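Local coordinates for protein aclacinomycin-N/aclacinomycin-A oxidase (Streptomyces galilaeus, PDB 2IPI) that oxidises the terminal sugar of aclacinomycins in the last two steps of antibiotic biosynthesis, using a bicovalently bound FAD and molecular oxygen, at residues Asp170-Asp175 with Gly401-Val406; Ala412-Asp417 with Lys492-Arg497; Val182-Ala187 with Ala503-Arg508; His176-Glu181 with Ala196-Asp201; Ala374-Thr379 with Arg446-Thr451. All coordinates share one frame; numbering follows the deposited sequence.

Contact 1. Residues Asp170-Asp175 with Gly401-Val406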
# COMPACT_ATOMS: atom_id res chain seq x y z
N ASP A 170 -14.29 5.07 4.92
CA ASP A 170 -13.73 5.38 6.23
C ASP A 170 -12.35 6.03 6.19
O ASP A 170 -11.88 6.40 7.28
CB ASP A 170 -13.58 4.11 7.06
CG ASP A 170 -14.85 3.32 7.31
OD1 ASP A 170 -15.94 3.91 7.40
OD2 ASP A 170 -14.73 2.09 7.43
N GLY A 171 -11.70 6.15 5.06
CA GLY A 171 -10.41 6.78 4.86
C GLY A 171 -9.22 5.85 4.92
O GLY A 171 -9.32 4.63 4.79
N VAL A 172 -8.01 6.40 5.11
CA VAL A 172 -6.80 5.57 5.15
C VAL A 172 -6.81 4.74 6.42
O VAL A 172 -7.62 5.01 7.30
CB VAL A 172 -5.58 6.49 4.99
CG1 VAL A 172 -4.41 6.21 5.91
CG2 VAL A 172 -5.15 6.41 3.52
N VAL A 173 -5.96 3.72 6.51
CA VAL A 173 -5.93 2.93 7.76
C VAL A 173 -5.37 3.81 8.87
O VAL A 173 -5.81 3.77 10.01
CB VAL A 173 -5.12 1.64 7.55
CG1 VAL A 173 -3.64 1.97 7.37
CG2 VAL A 173 -5.33 0.66 8.69
N ALA A 174 -4.39 4.64 8.52
CA ALA A 174 -3.69 5.52 9.44
C ALA A 174 -4.56 6.66 9.96
O ALA A 174 -4.15 7.41 10.86
CB ALA A 174 -2.43 6.05 8.78
N ASP A 175 -5.76 6.78 9.39
CA ASP A 175 -6.81 7.63 9.89
C ASP A 175 -7.51 7.06 11.12
O ASP A 175 -8.49 7.65 11.60
CB ASP A 175 -7.85 7.88 8.77
CG ASP A 175 -7.28 8.93 7.82
OD1 ASP A 175 -6.43 9.69 8.33
OD2 ASP A 175 -7.65 9.01 6.63
N GLY A 401 -13.00 9.96 -1.59
CA GLY A 401 -13.92 9.61 -0.51
C GLY A 401 -13.58 10.36 0.77
O GLY A 401 -13.21 11.54 0.81
N LYS A 402 -13.72 9.64 1.88
CA LYS A 402 -13.38 10.14 3.20
C LYS A 402 -11.89 10.46 3.31
O LYS A 402 -11.54 11.29 4.15
CB LYS A 402 -13.81 9.11 4.24
CG LYS A 402 -13.60 9.49 5.69
CD LYS A 402 -14.82 10.14 6.30
CE LYS A 402 -15.90 9.06 6.56
NZ LYS A 402 -17.18 9.75 6.93
N VAL A 403 -11.00 9.83 2.55
CA VAL A 403 -9.58 10.19 2.67
C VAL A 403 -9.37 11.67 2.42
O VAL A 403 -8.44 12.28 2.95
CB VAL A 403 -8.69 9.39 1.70
CG1 VAL A 403 -8.96 9.77 0.26
CG2 VAL A 403 -7.22 9.62 2.03
N ASN A 404 -10.22 12.25 1.57
CA ASN A 404 -10.03 13.63 1.15
C ASN A 404 -10.61 14.64 2.12
O ASN A 404 -10.73 15.82 1.79
CB ASN A 404 -10.67 13.84 -0.25
CG ASN A 404 -9.84 13.20 -1.34
OD1 ASN A 404 -8.88 12.47 -1.09
ND2 ASN A 404 -10.21 13.47 -2.59
N SER A 405 -10.95 14.17 3.30
CA SER A 405 -11.64 14.94 4.32
C SER A 405 -10.63 15.41 5.37
O SER A 405 -10.88 16.37 6.10
CB SER A 405 -12.76 14.16 5.01
OG SER A 405 -13.54 13.35 4.13
N VAL A 406 -9.49 14.74 5.44
CA VAL A 406 -8.38 15.11 6.32
C VAL A 406 -7.47 16.16 5.69
O VAL A 406 -7.06 15.99 4.54
CB VAL A 406 -7.53 13.85 6.60
CG1 VAL A 406 -6.35 14.17 7.50
CG2 VAL A 406 -8.40 12.75 7.19

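Contact 2. Residues Ala412-Asp417 with Lys492-Arg497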
# COMPACT_ATOMS: atom_id res chain seq x y z
N ALA A 412 0.92 12.10 7.86
CA ALA A 412 2.09 12.01 7.01
C ALA A 412 1.74 11.29 5.70
O ALA A 412 2.61 10.81 4.97
CB ALA A 412 3.28 11.33 7.67
N THR A 413 0.44 11.19 5.45
CA THR A 413 -0.11 10.88 4.14
C THR A 413 -0.73 12.17 3.57
O THR A 413 -1.84 12.56 3.96
CB THR A 413 -1.17 9.78 4.10
OG1 THR A 413 -2.39 10.24 4.67
CG2 THR A 413 -0.72 8.60 4.91
N ALA A 414 0.06 12.78 2.69
CA ALA A 414 -0.27 14.10 2.18
C ALA A 414 -1.36 14.07 1.12
O ALA A 414 -2.20 14.96 1.06
CB ALA A 414 0.98 14.75 1.61
N GLN A 415 -1.35 13.05 0.28
CA GLN A 415 -2.23 13.04 -0.89
C GLN A 415 -3.69 13.00 -0.49
O GLN A 415 -4.30 11.95 -0.39
CB GLN A 415 -1.85 11.85 -1.77
CG GLN A 415 -0.51 12.02 -2.46
CD GLN A 415 0.66 11.46 -1.68
OE1 GLN A 415 1.82 11.52 -2.13
NE2 GLN A 415 0.40 10.89 -0.50
N ARG A 416 -4.30 14.17 -0.27
CA ARG A 416 -5.69 14.18 0.17
C ARG A 416 -6.61 14.88 -0.81
O ARG A 416 -7.60 15.48 -0.40
CB ARG A 416 -5.78 14.82 1.57
CG ARG A 416 -4.96 14.06 2.60
CD ARG A 416 -5.53 12.68 2.92
NE ARG A 416 -4.86 12.13 4.11
CZ ARG A 416 -5.42 11.29 4.97
NH1 ARG A 416 -6.66 10.89 4.79
NH2 ARG A 416 -4.71 10.86 6.02
N ASP A 417 -6.35 14.80 -2.12
CA ASP A 417 -7.32 15.40 -3.06
C ASP A 417 -7.13 14.74 -4.43
O ASP A 417 -7.03 15.43 -5.44
CB ASP A 417 -7.20 16.91 -3.12
CG ASP A 417 -8.17 17.64 -4.02
OD1 ASP A 417 -7.73 18.49 -4.83
OD2 ASP A 417 -9.40 17.42 -3.97
N LYS A 492 5.12 15.38 -0.84
CA LYS A 492 4.85 16.78 -1.08
C LYS A 492 5.37 17.66 0.04
O LYS A 492 6.47 17.41 0.53
CB LYS A 492 3.35 17.00 -1.30
CG LYS A 492 2.87 16.17 -2.50
CD LYS A 492 1.35 16.00 -2.44
CE LYS A 492 0.62 17.29 -2.73
NZ LYS A 492 -0.31 17.26 -3.90
N GLY A 493 4.63 18.67 0.49
CA GLY A 493 5.11 19.59 1.50
C GLY A 493 5.37 19.00 2.87
O GLY A 493 5.74 19.72 3.79
N ASN A 494 5.15 17.70 3.03
CA ASN A 494 5.27 17.06 4.34
C ASN A 494 6.68 16.61 4.66
O ASN A 494 6.96 16.30 5.83
CB ASN A 494 4.31 15.86 4.41
CG ASN A 494 2.95 16.30 4.90
OD1 ASN A 494 2.69 17.48 5.12
ND2 ASN A 494 2.06 15.32 5.09
N TYR A 495 7.56 16.55 3.68
CA TYR A 495 8.90 16.03 3.88
C TYR A 495 9.74 16.73 4.93
O TYR A 495 10.42 16.02 5.70
CB TYR A 495 9.69 16.10 2.56
CG TYR A 495 10.93 15.23 2.55
CD1 TYR A 495 12.17 15.82 2.31
CD2 TYR A 495 10.88 13.86 2.77
CE1 TYR A 495 13.31 15.04 2.29
CE2 TYR A 495 12.03 13.08 2.75
CZ TYR A 495 13.25 13.69 2.51
OH TYR A 495 14.41 12.95 2.48
N PRO A 496 9.77 18.05 4.99
CA PRO A 496 10.66 18.68 5.99
C PRO A 496 10.30 18.22 7.40
O PRO A 496 11.13 17.86 8.22
CB PRO A 496 10.40 20.17 5.81
CG PRO A 496 9.90 20.31 4.41
CD PRO A 496 9.04 19.08 4.23
N ARG A 497 8.98 18.23 7.66
CA ARG A 497 8.49 17.79 8.97
C ARG A 497 8.90 16.35 9.26
O ARG A 497 9.24 16.01 10.38
CB ARG A 497 6.97 17.93 9.04

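Contact 3. Residues Val182-Ala187 with Ala503-Arg508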
# COMPACT_ATOMS: atom_id res chain seq x y z
N VAL A 182 7.42 1.48 19.46
CA VAL A 182 8.57 1.46 18.56
C VAL A 182 9.88 1.17 19.29
O VAL A 182 10.03 1.53 20.47
CB VAL A 182 8.73 2.82 17.85
CG1 VAL A 182 9.56 2.67 16.58
CG2 VAL A 182 7.38 3.43 17.52
N VAL A 183 10.82 0.54 18.61
CA VAL A 183 12.18 0.47 19.15
C VAL A 183 13.03 1.44 18.31
O VAL A 183 13.17 1.27 17.09
CB VAL A 183 12.77 -0.94 19.16
CG1 VAL A 183 14.24 -0.94 19.52
CG2 VAL A 183 12.02 -1.83 20.16
N VAL A 184 13.56 2.44 18.99
CA VAL A 184 14.42 3.49 18.46
C VAL A 184 15.82 3.44 19.07
O VAL A 184 16.06 2.70 20.03
CB VAL A 184 13.77 4.85 18.74
CG1 VAL A 184 12.44 4.97 17.99
CG2 VAL A 184 13.52 5.06 20.22
N VAL A 185 16.78 4.16 18.49
CA VAL A 185 18.16 4.15 18.99
C VAL A 185 18.58 5.59 19.30
O VAL A 185 18.33 6.50 18.51
CB VAL A 185 19.15 3.50 18.02
CG1 VAL A 185 20.59 3.71 18.48
CG2 VAL A 185 18.85 2.01 17.85
N ASP A 186 19.19 5.72 20.46
CA ASP A 186 19.74 6.88 21.11
C ASP A 186 20.85 7.57 20.33
O ASP A 186 21.52 6.87 19.58
CB ASP A 186 20.38 6.46 22.45
CG ASP A 186 19.55 7.05 23.58
OD1 ASP A 186 18.81 8.02 23.28
OD2 ASP A 186 19.65 6.55 24.71
N ALA A 187 21.03 8.86 20.56
CA ALA A 187 22.22 9.57 20.12
C ALA A 187 23.47 8.92 20.72
O ALA A 187 24.52 8.89 20.07
CB ALA A 187 22.16 11.04 20.48
N ALA A 503 15.78 12.99 12.44
CA ALA A 503 16.88 13.50 13.24
C ALA A 503 16.73 13.32 14.74
O ALA A 503 17.70 13.17 15.50
CB ALA A 503 16.98 14.98 12.90
N ARG A 504 15.48 13.37 15.21
CA ARG A 504 15.23 13.27 16.65
C ARG A 504 15.20 11.82 17.11
O ARG A 504 15.79 11.47 18.14
CB ARG A 504 13.92 13.97 17.01
N TRP A 505 14.51 10.97 16.36
CA TRP A 505 14.35 9.60 16.88
C TRP A 505 15.30 8.59 16.29
O TRP A 505 15.41 7.48 16.83
CB TRP A 505 12.87 9.20 16.69
CG TRP A 505 12.08 9.48 17.94
CD1 TRP A 505 12.01 8.68 19.05
CD2 TRP A 505 11.25 10.62 18.21
NE1 TRP A 505 11.20 9.26 19.98
CE2 TRP A 505 10.71 10.45 19.50
CE3 TRP A 505 10.91 11.77 17.49
CZ2 TRP A 505 9.86 11.38 20.09
CZ3 TRP A 505 10.06 12.70 18.07
CH2 TRP A 505 9.54 12.50 19.36
N ASP A 506 16.01 8.94 15.22
CA ASP A 506 17.08 8.13 14.65
C ASP A 506 18.30 8.99 14.29
O ASP A 506 18.68 9.05 13.12
CB ASP A 506 16.63 7.38 13.39
CG ASP A 506 17.57 6.30 12.90
OD1 ASP A 506 18.38 5.73 13.65
OD2 ASP A 506 17.49 5.99 11.68
N PRO A 507 18.92 9.66 15.26
CA PRO A 507 20.09 10.50 14.99
C PRO A 507 21.28 9.77 14.37
O PRO A 507 21.99 10.37 13.57
CB PRO A 507 20.52 11.01 16.37
CG PRO A 507 19.64 10.37 17.37
CD PRO A 507 18.51 9.69 16.67
N ARG A 508 21.58 8.53 14.72
CA ARG A 508 22.65 7.72 14.20
C ARG A 508 22.29 7.07 12.85
O ARG A 508 23.10 6.25 12.39
CB ARG A 508 23.00 6.60 15.18
CG ARG A 508 23.15 6.95 16.65
CD ARG A 508 24.16 6.03 17.33
NE ARG A 508 25.09 6.83 18.14
CZ ARG A 508 26.40 6.70 18.15
NH1 ARG A 508 27.10 7.50 18.94
NH2 ARG A 508 27.00 5.79 17.40
O HOH W 1 16.02 5.17 16.34
O HOH W 2 20.19 6.54 16.25
O HOH W 3 16.06 7.74 19.42

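Contact 4. Residues His176-Glu181 with Ala196-Asp201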
# COMPACT_ATOMS: atom_id res chain seq x y z
N HIS A 176 -7.02 5.91 11.59
CA HIS A 176 -7.57 5.19 12.74
C HIS A 176 -6.44 4.72 13.64
O HIS A 176 -6.56 3.84 14.49
CB HIS A 176 -8.47 4.03 12.27
CG HIS A 176 -9.62 4.56 11.45
ND1 HIS A 176 -10.84 4.90 11.99
CD2 HIS A 176 -9.71 4.82 10.12
CE1 HIS A 176 -11.63 5.34 11.03
NE2 HIS A 176 -10.97 5.31 9.87
N LEU A 177 -5.27 5.31 13.45
CA LEU A 177 -4.10 5.04 14.27
C LEU A 177 -4.10 5.92 15.53
O LEU A 177 -3.99 7.15 15.41
CB LEU A 177 -2.83 5.39 13.51
CG LEU A 177 -1.50 4.83 13.98
CD1 LEU A 177 -1.49 3.32 14.12
CD2 LEU A 177 -0.42 5.23 12.96
N TYR A 178 -4.21 5.29 16.69
CA TYR A 178 -4.13 5.99 17.96
C TYR A 178 -2.68 6.03 18.46
O TYR A 178 -2.21 7.08 18.89
CB TYR A 178 -5.02 5.34 19.02
CG TYR A 178 -4.77 5.88 20.42
CD1 TYR A 178 -4.19 5.09 21.39
CD2 TYR A 178 -5.13 7.19 20.74
CE1 TYR A 178 -3.96 5.59 22.67
CE2 TYR A 178 -4.91 7.70 22.01
CZ TYR A 178 -4.32 6.89 22.96
OH TYR A 178 -4.10 7.39 24.22
N ALA A 179 -1.97 4.90 18.42
CA ALA A 179 -0.64 4.91 19.04
C ALA A 179 0.29 3.87 18.45
O ALA A 179 -0.14 2.89 17.84
CB ALA A 179 -0.78 4.67 20.54
N VAL A 180 1.59 4.08 18.66
CA VAL A 180 2.56 3.10 18.18
C VAL A 180 3.67 2.87 19.20
O VAL A 180 4.17 3.83 19.79
CB VAL A 180 3.12 3.57 16.82
CG1 VAL A 180 3.90 4.87 17.00
CG2 VAL A 180 3.97 2.51 16.16
N GLU A 181 4.00 1.61 19.39
CA GLU A 181 5.14 1.15 20.19
C GLU A 181 6.29 0.84 19.25
O GLU A 181 6.12 0.05 18.32
CB GLU A 181 4.77 -0.08 21.02
CG GLU A 181 4.00 0.20 22.28
CD GLU A 181 2.93 -0.80 22.65
OE1 GLU A 181 3.05 -2.03 22.57
OE2 GLU A 181 1.88 -0.28 23.07
N ALA A 196 4.30 6.13 21.47
CA ALA A 196 3.93 7.37 20.82
C ALA A 196 2.44 7.36 20.49
O ALA A 196 1.98 6.45 19.81
CB ALA A 196 4.80 7.56 19.60
N THR A 197 1.75 8.37 20.98
CA THR A 197 0.28 8.37 20.90
C THR A 197 -0.19 9.61 20.16
O THR A 197 0.60 10.53 19.92
CB THR A 197 -0.29 8.25 22.33
OG1 THR A 197 -1.49 7.49 22.37
CG2 THR A 197 -0.66 9.63 22.84
N SER A 198 -1.46 9.68 19.78
CA SER A 198 -1.98 10.81 19.03
C SER A 198 -2.54 11.89 19.95
O SER A 198 -3.18 12.83 19.45
CB SER A 198 -3.05 10.33 18.05
OG SER A 198 -4.23 9.95 18.74
N ALA A 199 -2.32 11.78 21.25
CA ALA A 199 -2.84 12.80 22.18
C ALA A 199 -2.09 14.11 22.00
O ALA A 199 -0.87 14.15 21.97
CB ALA A 199 -2.75 12.31 23.61
N ALA A 200 -2.86 15.20 21.91
CA ALA A 200 -2.29 16.53 21.71
C ALA A 200 -1.17 16.83 22.71
O ALA A 200 -0.21 17.51 22.34
CB ALA A 200 -3.38 17.58 21.80
N ASP A 201 -1.27 16.32 23.94
CA ASP A 201 -0.32 16.60 25.01
C ASP A 201 0.83 15.60 25.10
O ASP A 201 1.60 15.61 26.06
CB ASP A 201 -1.06 16.64 26.35
CG ASP A 201 -1.76 15.35 26.71
OD1 ASP A 201 -2.85 15.40 27.33
OD2 ASP A 201 -1.25 14.25 26.40
O HOH W 4 -5.72 8.79 16.51

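Contact 5. Residues Ala374-Thr379 with Arg446-Thr451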
# COMPACT_ATOMS: atom_id res chain seq x y z
N ALA A 374 -6.42 12.94 -23.34
CA ALA A 374 -6.61 12.24 -24.61
C ALA A 374 -5.36 11.44 -24.99
O ALA A 374 -5.42 10.29 -25.38
CB ALA A 374 -6.95 13.21 -25.74
N ALA A 375 -4.21 12.09 -24.86
CA ALA A 375 -2.94 11.51 -25.27
C ALA A 375 -2.50 10.38 -24.35
O ALA A 375 -2.02 9.34 -24.80
CB ALA A 375 -1.87 12.59 -25.33
N GLN A 376 -2.66 10.58 -23.04
CA GLN A 376 -2.27 9.53 -22.09
C GLN A 376 -3.11 8.28 -22.31
O GLN A 376 -2.60 7.16 -22.35
CB GLN A 376 -2.39 10.04 -20.65
CG GLN A 376 -1.25 10.98 -20.24
CD GLN A 376 -1.55 11.76 -18.98
OE1 GLN A 376 -0.70 11.82 -18.08
NE2 GLN A 376 -2.73 12.36 -18.90
N ALA A 377 -4.42 8.43 -22.48
CA ALA A 377 -5.29 7.30 -22.78
C ALA A 377 -4.77 6.51 -23.98
O ALA A 377 -4.87 5.29 -24.01
CB ALA A 377 -6.70 7.79 -23.04
N ALA A 378 -4.22 7.26 -24.93
CA ALA A 378 -3.75 6.68 -26.19
C ALA A 378 -2.42 5.96 -26.01
O ALA A 378 -2.19 4.96 -26.70
CB ALA A 378 -3.64 7.76 -27.25
N THR A 379 -1.57 6.48 -25.14
CA THR A 379 -0.31 5.87 -24.72
C THR A 379 -0.61 4.51 -24.11
O THR A 379 0.02 3.50 -24.41
CB THR A 379 0.43 6.74 -23.69
OG1 THR A 379 0.93 7.93 -24.32
CG2 THR A 379 1.64 6.02 -23.12
N ARG A 446 7.09 6.49 -18.31
CA ARG A 446 7.71 7.72 -18.78
C ARG A 446 6.87 8.38 -19.87
O ARG A 446 6.74 9.59 -20.00
CB ARG A 446 9.12 7.45 -19.30
N GLU A 447 6.27 7.53 -20.70
CA GLU A 447 5.47 8.04 -21.82
C GLU A 447 4.17 8.64 -21.34
O GLU A 447 3.76 9.70 -21.85
CB GLU A 447 5.25 6.90 -22.80
CG GLU A 447 5.15 7.31 -24.26
CD GLU A 447 4.65 6.13 -25.08
OE1 GLU A 447 5.51 5.30 -25.45
OE2 GLU A 447 3.43 6.07 -25.31
N ILE A 448 3.44 8.04 -20.39
CA ILE A 448 2.26 8.82 -20.01
C ILE A 448 2.63 9.98 -19.08
O ILE A 448 1.80 10.86 -18.85
CB ILE A 448 1.11 8.02 -19.38
CG1 ILE A 448 0.91 8.35 -17.89
CG2 ILE A 448 1.23 6.53 -19.62
CD1 ILE A 448 0.95 7.11 -17.05
N PHE A 449 3.84 10.03 -18.52
CA PHE A 449 4.12 11.19 -17.65
C PHE A 449 5.19 12.08 -18.29
O PHE A 449 5.78 12.94 -17.63
CB PHE A 449 4.53 10.75 -16.25
CG PHE A 449 3.32 10.22 -15.48
CD1 PHE A 449 2.24 11.05 -15.24
CD2 PHE A 449 3.30 8.92 -15.02
CE1 PHE A 449 1.13 10.61 -14.54
CE2 PHE A 449 2.20 8.45 -14.31
CZ PHE A 449 1.13 9.30 -14.09
N ALA A 450 5.38 11.80 -19.57
CA ALA A 450 6.35 12.41 -20.45
C ALA A 450 6.29 13.93 -20.45
O ALA A 450 7.34 14.57 -20.59
CB ALA A 450 6.14 11.89 -21.87
N THR A 451 5.12 14.55 -20.30
CA THR A 451 5.13 16.01 -20.37
C THR A 451 5.75 16.65 -19.14
O THR A 451 5.96 17.86 -19.04
CB THR A 451 3.70 16.57 -20.55
OG1 THR A 451 3.85 17.93 -20.98
CG2 THR A 451 2.94 16.57 -19.24
O HOH W 5 1.31 10.00 -23.13

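Contact 1. Residues Asp170-Asp175 with Gly401-Val406
K402 lays the first carbons of its side chain against the backbone that leaves helix 167-170. Its CB comes within 3.7 Å of the N of G171, and its CG within 3.7 Å of the C of D170. With CG opposite the backbone nitrogen (chi1 -177°), the chain starts toward this peptide, then bends at chi2 and chi3 and carries its ammonium away. NZ of K402 ends 6.0 Å from OD1 of D170, so the opposite charges can attract at most loosely. G171 takes a positive phi just past the end of the helix, and its CA lies 4.1 Å from the CA of V403, which brings the loops almost backbone to backbone.

The apolar part is small. CG2 of V172 meets CG2 of V403 at 4.1 Å, the two side chains crossing at a slant; the side chain of V172 is about 8 Å from the FAD. V406 and D175 slide past each other in opposite directions, and CG2 of V406 rests 3.8 Å from D175 OD1.

Polar bonds stay within each loop. The N of V172 donates to D175 OD2 at 3.0 Å, approaching from above the carboxylate plane, while the O of K402 accepts both the hydroxyl and the backbone NH of S405 from one face. R416 links the loops from outside: its NH1 forms a salt bridge with D175 OD2 and a hydrogen bond with V403 O.

Side-chain carbons against backbone and carboxylate, without direct hydrogen bonds, thus join the flavin domain to the loop after strand 391-398. The carboxylate of D175, held by a backbone NH and a guanidinium, is probably kept ionised.

Contact 2. Residues Ala412-Asp417 with Lys492-Arg497
N494 reaches across to A414 and A412 with a short side chain that can be traced atom by atom. Its CB lies 4.5 Å from the CB of A414, and CG closes that gap to 4.1 Å. At chi2 4° the oxygen OD1 is eclipsed with CA, so ND2 points onward as the leading atom. ND2 lies 3.7 Å from the methyl of A414 and 3.8 Å from the CA of A412, so the amide nitrogen lies against carbon on this side. Its polar need is met elsewhere, by a hydrogen bond to the O of E408.

K492 covers the other flank of the same alanine. The aliphatic part of its chain does the touching: CD is 4.3 Å from A414 CB and 4.4 Å from Q415 CG. Beyond that point the ammonium leaves the contact for a salt bridge with E463. A414, the first residue of the inverse gamma turn centred on Q415, therefore carries its methyl between a lysine methylene and an asparagine amide.

Both partners are irregular in backbone. K492 is where the chain leaves helix 486-491, with a positive phi, and N494 belongs to the short link between that helix and helix 495-505. Against this helical joint of the berberine-like region rests the loop between strands 391-398 and 420-428, two neighbours in the seven-stranded antiparallel sheet.

Contact 3. Residues Val182-Ala187 with Ala503-Arg508
V184 and W505 make the close-packed end of this contact, lying side by side and pointing the same way. CG1 of V184 sits 3.9 Å from CD1 of the W505 indole, at a slant to the ring, and CB of V184 is 3.6 Å from the O of W505. CG1 is beside the backbone nitrogen, opposite the carbonyl carbon (chi1 -64°), and both methyls of V184 thereby come near CD1.

Toward the exposed end the fit changes to polar bonds and water. Carbonyl oxygens of V185 and W505 face each other, a pair that would repel, but a water donates to each of them at 2.7 Å. A second water gives to V185 O and accepts from the N of R508, at 2.9 Å in the latter bond. Also at the exposed end, R508 turns its guanidinium side-on to the O of A187, with NE at 2.9 Å and NH1 at 3.1 Å. That oxygen lies in the guanidinium plane and takes both hydrogens, though NE comes from well above the carbonyl plane. P507 lies against the backbone here, its CG 3.8 Å from A187 N and its CD 3.7 Å from V185 O.

The contact joins the end of strand 177-185, in the five-stranded antiparallel sheet, to the exit of helix 495-505. V184 also packs on strand 191-197, and V185 sends its side chain to V72 and M76 of helix 65-78, so the C-terminal helix meets the FAD-binding domain where strand and helix already pack together.

Contact 4. Residues His176-Glu181 with Ala196-Asp201
V180 and A196 form a hydrogen-bonded pair of an antiparallel hairpin, and A179 with T197 the non-hydrogen-bonded pair beside it. V180 N gives to A196 O at 2.7 Å nearly along the C=O axis, and A196 N returns a bond to V180 O at 2.9 Å. The next link, S198 N to Y178 O, is weak and bent. On the side facing strand 221-227, strand 177-185 carries a classic beta bulge, Y178 and A179 both facing W226.

Y178 then lays its ring beneath T197. OG1 of T197 hangs 2.9 Å above one face, displaced toward the rim, and its nearest ring atom is CZ at 3.0 Å. The tyrosine CG opposite its backbone nitrogen (chi1 170°) brings the ring across in this way. On the other sheet face CG1 of V180 meets CB of A196 at 3.8 Å. A water donates to L177 O and lies 2.9 Å from S198 OG.

Chemically, the strand pairing is strong at V180 and frays at the bulge, where that water bridges the strands. The hydroxyl over the ring is packing, and the cation-pi contact of Y178 with R228 may draw on the ring's electrons and so ease the close approach of T197 OG1.

Contact 5. Residues Ala374-Thr379 with Arg446-Thr451
The ring of F449, with the end of Q376 nearby, has one face covered by CG1 of I448, 3.6 Å above the centre. Y445 meets the same phenyl ring edge-to-face. This is a helix-helix contact in the domain of the seven-stranded antiparallel sheet: the first turns of helix 374-385 press on the last turn of helix 434-448, and F449 is the first residue to leave it.

The aliphatic part of Q376 does the packing. Its CG lies 3.9 Å from CB of I448 and 3.4 Å from that residue's O, the two side chains crossing at about a right angle. CG sits opposite the carbonyl carbon (chi1 -76°), and the extended chain beyond it lets the side chain reach the helix end.

One turn on, T379 crosses I448 at about a right angle as well. I448 is a buried side chain that packs on Q376, T379 and W372 alike. A water donates to the O of E447 at 2.8 Å, close beside the hydroxyl of T379. Between the two helices, CG2 of T379 meets CG2 of I448 at 3.6 Å.

In the fold
From the N terminus, contact 1 opens first and contact 4 lies wholly within the loop it closes, completing the hairpin 177-185/191-197. Contact 3 starts on the same strand, crosses both, and closes last, at 503-508, so contacts 2 and 5 nest inside its loop. Contact 5 opens at 374-379 and crosses contacts 1 and 2. Contacts 1 and 2 follow in series and touch through R416, while contact 4 meets contact 1 where H176 NE2 bonds D170 O. Contacts 1 and 3 tie the flavin domain to later chain, contact 2 joins a sheet loop to the C-terminal helices, and contact 5 packs helix 374-385 on helix 434-448, opposite contact 4 across the chain's centre.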